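Local coordinates for protein 2-oxoglutarate-dependent dioxygenase tropC (Talaromyces stipitatus, PDB 6XJJ) that works as a non-haem iron, 2-oxoglutarate-dependent dioxygenase in the fungal biosynthesis of tropolones, at residues K59-N71 against V193-G205. Residues are numbered along the deposited sequence; the frame is centred on the assembly and turned at random.
Sequences KNKVVEEVRSACN and VRILGQGIHKAFG
Val-63 is a knob in the hole formed by Ile-195, Gln-198, Gly-199 and Lys-202. With CG1 anti to the backbone N (chi1 175°), that methyl lies 3.6 Å from Gly-199 N, while CG2 meets the aliphatic CG of Gln-198. With no side chain to direct at Arg-67, Gly-199 lets the axes of the two segments approach to 9.0 Å, and the CA atoms of Arg-67 and Gly-199 to 5.4 Å. On the buried side, the beta-branched Ile-195 turns CG2 onto Val-66, 3.9 Å from its CG2, and CD1 toward Val-62. Leu-196 reaches farther along with CD2, which touches both Val-66 CG1 and the small, apolar thiol of Cys-70. The segments cross almost perpendicularly (-87°), joining helix 56-72 to the end of the long helix 171-204, outside the double-stranded beta-helix (jelly-roll) core of this dioxygenase family; Phe-76 of strand 75-79 continues the apolar layer beside Val-66 and Cys-70. Toward the rim, Lys-202 and Arg-67 take over. Lys-202 CD packs on Val-63 CG1, and the bend at chi3 (70°) carries CE to 3.3 Å from Asn-60 OD1. Lys-202 CB lies over one face of the Arg-67 guanidinium, while Ala-203 CB meets its edge in plane. Glu-64, its carboxylate less surely placed, forms a salt bridge with Arg-67 and a long one with Lys-202, probably offsetting their like charges; Arg-67 NE is hydrogen-bonded to Tyr-296 OH.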
ATOM      1  N   LYS A  59      11.470  22.625  -2.613  1.00 63.48           N
ATOM      2  CA  LYS A  59      11.512  21.400  -1.828  1.00 57.99           C
ATOM      3  C   LYS A  59      10.673  21.527  -0.562  1.00 73.75           C
ATOM      4  O   LYS A  59       9.941  20.595  -0.199  1.00 71.97           O
ATOM      5  CB  LYS A  59      12.965  21.077  -1.495  1.00 61.46           C
ATOM      6  CG  LYS A  59      13.790  20.677  -2.708  1.00 83.39           C
ATOM      7  CD  LYS A  59      15.258  20.517  -2.355  1.00 80.78           C
ATOM      8  CE  LYS A  59      16.061  20.009  -3.536  1.00 76.47           C
ATOM      9  NZ  LYS A  59      15.663  18.624  -3.888  1.00 81.00           N
ATOM     10  N   ASN A  60      10.762  22.674   0.118  1.00 66.78           N
ATOM     11  CA  ASN A  60       9.912  22.914   1.278  1.00 66.93           C
ATOM     12  C   ASN A  60       8.439  22.863   0.896  1.00 74.12           C
ATOM     13  O   ASN A  60       7.617  22.314   1.637  1.00 67.56           O
ATOM     14  CB  ASN A  60      10.236  24.267   1.904  1.00 64.91           C
ATOM     15  CG  ASN A  60       9.598  24.439   3.268  1.00 87.80           C
ATOM     16  OD1 ASN A  60       9.546  23.497   4.062  1.00 91.02           O
ATOM     17  ND2 ASN A  60       9.036  25.619   3.516  1.00 84.74           N
ATOM     18  N   LYS A  61       8.082  23.447  -0.251  1.00 67.81           N
ATOM     19  CA  LYS A  61       6.694  23.401  -0.694  1.00 68.98           C
ATOM     20  C   LYS A  61       6.185  21.967  -0.774  1.00 71.75           C
ATOM     21  O   LYS A  61       5.007  21.709  -0.500  1.00 72.51           O
ATOM     22  CB  LYS A  61       6.553  24.105  -2.043  1.00 51.67           C
ATOM     23  CG  LYS A  61       5.129  24.171  -2.555  1.00 67.15           C
ATOM     24  CD  LYS A  61       5.007  24.980  -3.834  1.00 79.84           C
ATOM     25  CE  LYS A  61       3.573  24.958  -4.348  1.00 89.61           C
ATOM     26  NZ  LYS A  61       3.380  25.787  -5.570  1.00113.62           N
ATOM     27  N   VAL A  62       7.057  21.020  -1.129  1.00 68.49           N
ATOM     28  CA  VAL A  62       6.661  19.614  -1.136  1.00 81.72           C
ATOM     29  C   VAL A  62       6.401  19.129   0.286  1.00 76.25           C
ATOM     30  O   VAL A  62       5.401  18.452   0.552  1.00 70.15           O
ATOM     31  CB  VAL A  62       7.732  18.765  -1.851  1.00 73.15           C
ATOM     32  CG1 VAL A  62       7.430  17.282  -1.724  1.00 73.30           C
ATOM     33  CG2 VAL A  62       7.795  19.135  -3.323  1.00 72.43           C
ATOM     34  N   VAL A  63       7.282  19.479   1.226  1.00 73.72           N
ATOM     35  CA  VAL A  63       7.090  19.091   2.622  1.00 71.80           C
ATOM     36  C   VAL A  63       5.785  19.667   3.163  1.00 71.57           C
ATOM     37  O   VAL A  63       5.046  18.993   3.891  1.00 77.62           O
ATOM     38  CB  VAL A  63       8.300  19.541   3.461  1.00 74.03           C
ATOM     39  CG1 VAL A  63       8.080  19.261   4.942  1.00 73.62           C
ATOM     40  CG2 VAL A  63       9.537  18.843   2.980  1.00 61.19           C
ATOM     41  N   GLU A  64       5.486  20.926   2.829  1.00 76.10           N
ATOM     42  CA  GLU A  64       4.236  21.544   3.272  1.00 79.74           C
ATOM     43  C   GLU A  64       3.017  20.781   2.766  1.00 76.81           C
ATOM     44  O   GLU A  64       2.127  20.428   3.548  1.00 74.31           O
ATOM     45  CB  GLU A  64       4.173  22.998   2.807  1.00 67.55           C
ATOM     46  CG  GLU A  64       5.106  23.956   3.532  1.00 71.06           C
ATOM     47  CD  GLU A  64       4.827  24.037   5.019  1.00 97.23           C
ATOM     48  OE1 GLU A  64       3.653  23.885   5.425  1.00110.06           O
ATOM     49  OE2 GLU A  64       5.765  24.306   5.787  1.00 94.73           O
ATOM     50  N   GLU A  65       2.946  20.535   1.457  1.00 69.47           N
ATOM     51  CA  GLU A  65       1.777  19.868   0.893  1.00 69.38           C
ATOM     52  C   GLU A  65       1.597  18.464   1.466  1.00 75.04           C
ATOM     53  O   GLU A  65       0.464  18.028   1.704  1.00 69.78           O
ATOM     54  CB  GLU A  65       1.892  19.840  -0.633  1.00 71.27           C
ATOM     55  CG  GLU A  65       1.730  21.217  -1.267  1.00 78.50           C
ATOM     56  CD  GLU A  65       2.003  21.213  -2.756  1.00 81.93           C
ATOM     57  OE1 GLU A  65       2.442  20.169  -3.286  1.00 88.17           O
ATOM     58  OE2 GLU A  65       1.801  22.259  -3.404  1.00 97.53           O
ATOM     59  N   VAL A  66       2.696  17.748   1.718  1.00 71.37           N
ATOM     60  CA  VAL A  66       2.598  16.383   2.235  1.00 80.42           C
ATOM     61  C   VAL A  66       2.145  16.387   3.691  1.00 76.49           C
ATOM     62  O   VAL A  66       1.098  15.821   4.031  1.00 73.31           O
ATOM     63  CB  VAL A  66       3.939  15.648   2.071  1.00 81.39           C
ATOM     64  CG1 VAL A  66       3.883  14.273   2.725  1.00 67.19           C
ATOM     65  CG2 VAL A  66       4.287  15.519   0.597  1.00 75.20           C
ATOM     66  N   ARG A  67       2.941  17.006   4.574  1.00 70.95           N
ATOM     67  CA  ARG A  67       2.598  17.056   5.994  1.00 73.23           C
ATOM     68  C   ARG A  67       1.140  17.454   6.171  1.00 77.25           C
ATOM     69  O   ARG A  67       0.451  16.951   7.067  1.00 79.09           O
ATOM     70  CB  ARG A  67       3.495  18.068   6.727  1.00 66.41           C
ATOM     71  CG  ARG A  67       3.025  19.497   6.490  1.00 80.48           C
ATOM     72  CD  ARG A  67       3.923  20.650   6.936  1.00 78.19           C
ATOM     73  NE  ARG A  67       4.233  20.686   8.359  1.00 82.24           N
ATOM     74  CZ  ARG A  67       4.740  21.750   8.977  1.00 81.23           C
ATOM     75  NH1 ARG A  67       4.911  22.883   8.313  1.00 88.01           N
ATOM     76  NH2 ARG A  67       5.015  21.708  10.271  1.00 88.17           N
ATOM     77  N   SER A  68       0.651  18.338   5.298  1.00 74.01           N
ATOM     78  CA  SER A  68      -0.680  18.912   5.419  1.00 72.57           C
ATOM     79  C   SER A  68      -1.761  17.932   4.973  1.00 72.94           C
ATOM     80  O   SER A  68      -2.785  17.786   5.647  1.00 69.47           O
ATOM     81  CB  SER A  68      -0.743  20.207   4.606  1.00 56.42           C
ATOM     82  OG  SER A  68      -2.037  20.777   4.624  1.00 90.56           O
ATOM     83  N   ALA A  69      -1.557  17.247   3.848  1.00 73.60           N
ATOM     84  CA  ALA A  69      -2.520  16.237   3.427  1.00 70.83           C
ATOM     85  C   ALA A  69      -2.577  15.092   4.430  1.00 81.88           C
ATOM     86  O   ALA A  69      -3.657  14.560   4.719  1.00 72.76           O
ATOM     87  CB  ALA A  69      -2.164  15.709   2.038  1.00 75.09           C
ATOM     88  N   CYS A  70      -1.421  14.702   4.976  1.00 76.93           N
ATOM     89  CA  CYS A  70      -1.386  13.618   5.949  1.00 78.33           C
ATOM     90  C   CYS A  70      -1.950  14.039   7.290  1.00 79.76           C
ATOM     91  O   CYS A  70      -2.391  13.181   8.064  1.00 76.01           O
ATOM     92  CB  CYS A  70       0.046  13.122   6.128  1.00 74.07           C
ATOM     93  SG  CYS A  70       0.734  12.426   4.615  1.00 80.35           S
ATOM     94  N   ASN A  71      -1.942  15.332   7.586  1.00 73.71           N
ATOM     95  CA  ASN A  71      -2.515  15.772   8.844  1.00 74.57           C
ATOM     96  C   ASN A  71      -4.020  15.961   8.746  1.00 73.46           C
ATOM     97  O   ASN A  71      -4.729  15.811   9.747  1.00 72.76           O
ATOM     98  CB  ASN A  71      -1.813  17.051   9.294  1.00 71.85           C
ATOM     99  CG  ASN A  71      -2.393  17.612  10.558  1.00 70.38           C
ATOM    100  OD1 ASN A  71      -3.607  17.710  10.714  1.00 84.91           O
ATOM    101  ND2 ASN A  71      -1.530  17.830  11.537  1.00 74.42           N
ATOM    102  N   VAL A 193       9.139   8.573   3.410  1.00 68.55           N
ATOM    103  CA  VAL A 193       9.482   8.619   4.829  1.00 65.64           C
ATOM    104  C   VAL A 193      10.311   9.853   5.154  1.00 73.44           C
ATOM    105  O   VAL A 193      10.071  10.524   6.165  1.00 63.69           O
ATOM    106  CB  VAL A 193      10.204   7.326   5.241  1.00 70.88           C
ATOM    107  CG1 VAL A 193      10.832   7.482   6.612  1.00 62.16           C
ATOM    108  CG2 VAL A 193       9.207   6.170   5.255  1.00 67.44           C
ATOM    109  N   ARG A 194      11.303  10.170   4.319  1.00 71.12           N
ATOM    110  CA  ARG A 194      12.176  11.295   4.634  1.00 66.85           C
ATOM    111  C   ARG A 194      11.441  12.620   4.517  1.00 63.99           C
ATOM    112  O   ARG A 194      11.773  13.575   5.229  1.00 64.84           O
ATOM    113  CB  ARG A 194      13.394  11.293   3.714  1.00 69.45           C
ATOM    114  CG  ARG A 194      14.218  10.029   3.802  1.00 77.15           C
ATOM    115  CD  ARG A 194      15.485  10.104   2.974  1.00 63.71           C
ATOM    116  NE  ARG A 194      16.083   8.780   2.841  1.00 67.72           N
ATOM    117  CZ  ARG A 194      15.907   7.970   1.797  1.00 86.67           C
ATOM    118  NH1 ARG A 194      15.209   8.365   0.738  1.00 71.83           N
ATOM    119  NH2 ARG A 194      16.477   6.772   1.793  1.00 81.73           N
ATOM    120  N   ILE A 195      10.463  12.707   3.613  1.00 64.28           N
ATOM    121  CA  ILE A 195       9.628  13.901   3.526  1.00 68.39           C
ATOM    122  C   ILE A 195       8.778  14.040   4.786  1.00 79.19           C
ATOM    123  O   ILE A 195       8.656  15.131   5.357  1.00 80.61           O
ATOM    124  CB  ILE A 195       8.763  13.855   2.253  1.00 72.55           C
ATOM    125  CG1 ILE A 195       9.648  13.917   1.005  1.00 63.99           C
ATOM    126  CG2 ILE A 195       7.767  15.006   2.242  1.00 77.59           C
ATOM    127  CD1 ILE A 195       8.907  13.635  -0.301  1.00 58.80           C
ATOM    128  N   LEU A 196       8.182  12.932   5.241  1.00 65.58           N
ATOM    129  CA  LEU A 196       7.437  12.937   6.499  1.00 70.80           C
ATOM    130  C   LEU A 196       8.332  13.349   7.663  1.00 72.57           C
ATOM    131  O   LEU A 196       7.952  14.190   8.487  1.00 72.62           O
ATOM    132  CB  LEU A 196       6.827  11.553   6.743  1.00 63.97           C
ATOM    133  CG  LEU A 196       5.719  11.135   5.769  1.00 63.94           C
ATOM    134  CD1 LEU A 196       5.361   9.663   5.906  1.00 60.02           C
ATOM    135  CD2 LEU A 196       4.474  11.985   5.976  1.00 62.78           C
ATOM    136  N   GLY A 197       9.527  12.762   7.750  1.00 64.44           N
ATOM    137  CA  GLY A 197      10.466  13.159   8.788  1.00 67.91           C
ATOM    138  C   GLY A 197      10.748  14.649   8.777  1.00 72.21           C
ATOM    139  O   GLY A 197      10.859  15.280   9.832  1.00 73.42           O
ATOM    140  N   GLN A 198      10.867  15.234   7.584  1.00 69.81           N
ATOM    141  CA  GLN A 198      11.093  16.672   7.473  1.00 74.64           C
ATOM    142  C   GLN A 198       9.881  17.465   7.947  1.00 65.29           C
ATOM    143  O   GLN A 198      10.029  18.508   8.595  1.00 66.57           O
ATOM    144  CB  GLN A 198      11.453  17.018   6.027  1.00 77.95           C
ATOM    145  CG  GLN A 198      11.758  18.483   5.749  1.00 72.36           C
ATOM    146  CD  GLN A 198      12.890  19.031   6.599  1.00 75.23           C
ATOM    147  OE1 GLN A 198      13.937  18.397   6.747  1.00 69.36           O
ATOM    148  NE2 GLN A 198      12.715  20.253   7.094  1.00 85.64           N
ATOM    149  N   GLY A 199       8.671  16.994   7.636  1.00 64.08           N
ATOM    150  CA  GLY A 199       7.486  17.619   8.195  1.00 71.55           C
ATOM    151  C   GLY A 199       7.431  17.530   9.709  1.00 77.15           C
ATOM    152  O   GLY A 199       6.900  18.428  10.368  1.00 72.86           O
ATOM    153  N   ILE A 200       7.979  16.456  10.282  1.00 71.41           N
ATOM    154  CA  ILE A 200       8.100  16.368  11.735  1.00 68.12           C
ATOM    155  C   ILE A 200       9.083  17.415  12.251  1.00 83.35           C
ATOM    156  O   ILE A 200       8.803  18.126  13.224  1.00 78.69           O
ATOM    157  CB  ILE A 200       8.513  14.943  12.152  1.00 75.98           C
ATOM    158  CG1 ILE A 200       7.420  13.936  11.772  1.00 67.28           C
ATOM    159  CG2 ILE A 200       8.829  14.874  13.631  1.00 76.37           C
ATOM    160  CD1 ILE A 200       6.072  14.186  12.430  1.00 85.82           C
ATOM    161  N   HIS A 201      10.255  17.516  11.616  1.00 79.72           N
ATOM    162  CA  HIS A 201      11.209  18.564  11.968  1.00 64.13           C
ATOM    163  C   HIS A 201      10.538  19.929  12.024  1.00 71.13           C
ATOM    164  O   HIS A 201      10.704  20.676  12.995  1.00 79.10           O
ATOM    165  CB  HIS A 201      12.355  18.593  10.958  1.00 87.97           C
ATOM    166  CG  HIS A 201      13.276  19.756  11.143  1.00 80.70           C
ATOM    167  ND1 HIS A 201      14.119  19.868  12.227  1.00 77.93           N
ATOM    168  CD2 HIS A 201      13.432  20.895  10.425  1.00 72.20           C
ATOM    169  CE1 HIS A 201      14.785  21.006  12.149  1.00 82.57           C
ATOM    170  NE2 HIS A 201      14.382  21.651  11.068  1.00 91.93           N
ATOM    171  N   LYS A 202       9.784  20.278  10.977  1.00 70.17           N
ATOM    172  CA  LYS A 202       9.140  21.585  10.935  1.00 82.01           C
ATOM    173  C   LYS A 202       8.076  21.711  12.013  1.00 85.00           C
ATOM    174  O   LYS A 202       7.905  22.786  12.598  1.00 82.96           O
ATOM    175  CB  LYS A 202       8.529  21.827   9.555  1.00 74.62           C
ATOM    176  CG  LYS A 202       9.546  22.085   8.460  1.00 92.28           C
ATOM    177  CD  LYS A 202       8.880  22.352   7.120  1.00 91.95           C
ATOM    178  CE  LYS A 202       8.165  23.684   7.080  1.00 84.42           C
ATOM    179  NZ  LYS A 202       9.068  24.851   7.225  1.00 82.54           N
ATOM    180  N   ALA A 203       7.359  20.623  12.300  1.00 76.20           N
ATOM    181  CA  ALA A 203       6.257  20.693  13.254  1.00 83.40           C
ATOM    182  C   ALA A 203       6.764  20.763  14.687  1.00 83.17           C
ATOM    183  O   ALA A 203       6.362  21.651  15.448  1.00 83.08           O
ATOM    184  CB  ALA A 203       5.320  19.494  13.088  1.00 77.62           C
ATOM    185  N   PHE A 204       7.658  19.852  15.073  1.00 81.51           N
ATOM    186  CA  PHE A 204       7.999  19.678  16.475  1.00 76.42           C
ATOM    187  C   PHE A 204       9.487  19.815  16.760  1.00 90.91           C
ATOM    188  O   PHE A 204       9.891  19.674  17.921  1.00 82.36           O
ATOM    189  CB  PHE A 204       7.516  18.311  16.975  1.00 85.53           C
ATOM    190  CG  PHE A 204       6.080  18.016  16.641  1.00 84.60           C
ATOM    191  CD1 PHE A 204       5.050  18.728  17.230  1.00 87.17           C
ATOM    192  CD2 PHE A 204       5.762  16.985  15.773  1.00 88.92           C
ATOM    193  CE1 PHE A 204       3.728  18.445  16.919  1.00 79.94           C
ATOM    194  CE2 PHE A 204       4.444  16.692  15.470  1.00 90.99           C
ATOM    195  CZ  PHE A 204       3.428  17.421  16.041  1.00 74.66           C
ATOM    196  N   GLY A 205      10.314  20.060  15.744  1.00 98.67           N
ATOM    197  CA  GLY A 205      11.708  20.390  15.958  1.00 80.96           C
ATOM    198  C   GLY A 205      12.666  19.224  16.066  1.00 83.11           C
ATOM    199  O   GLY A 205      13.828  19.435  16.440  1.00 79.89           O
TER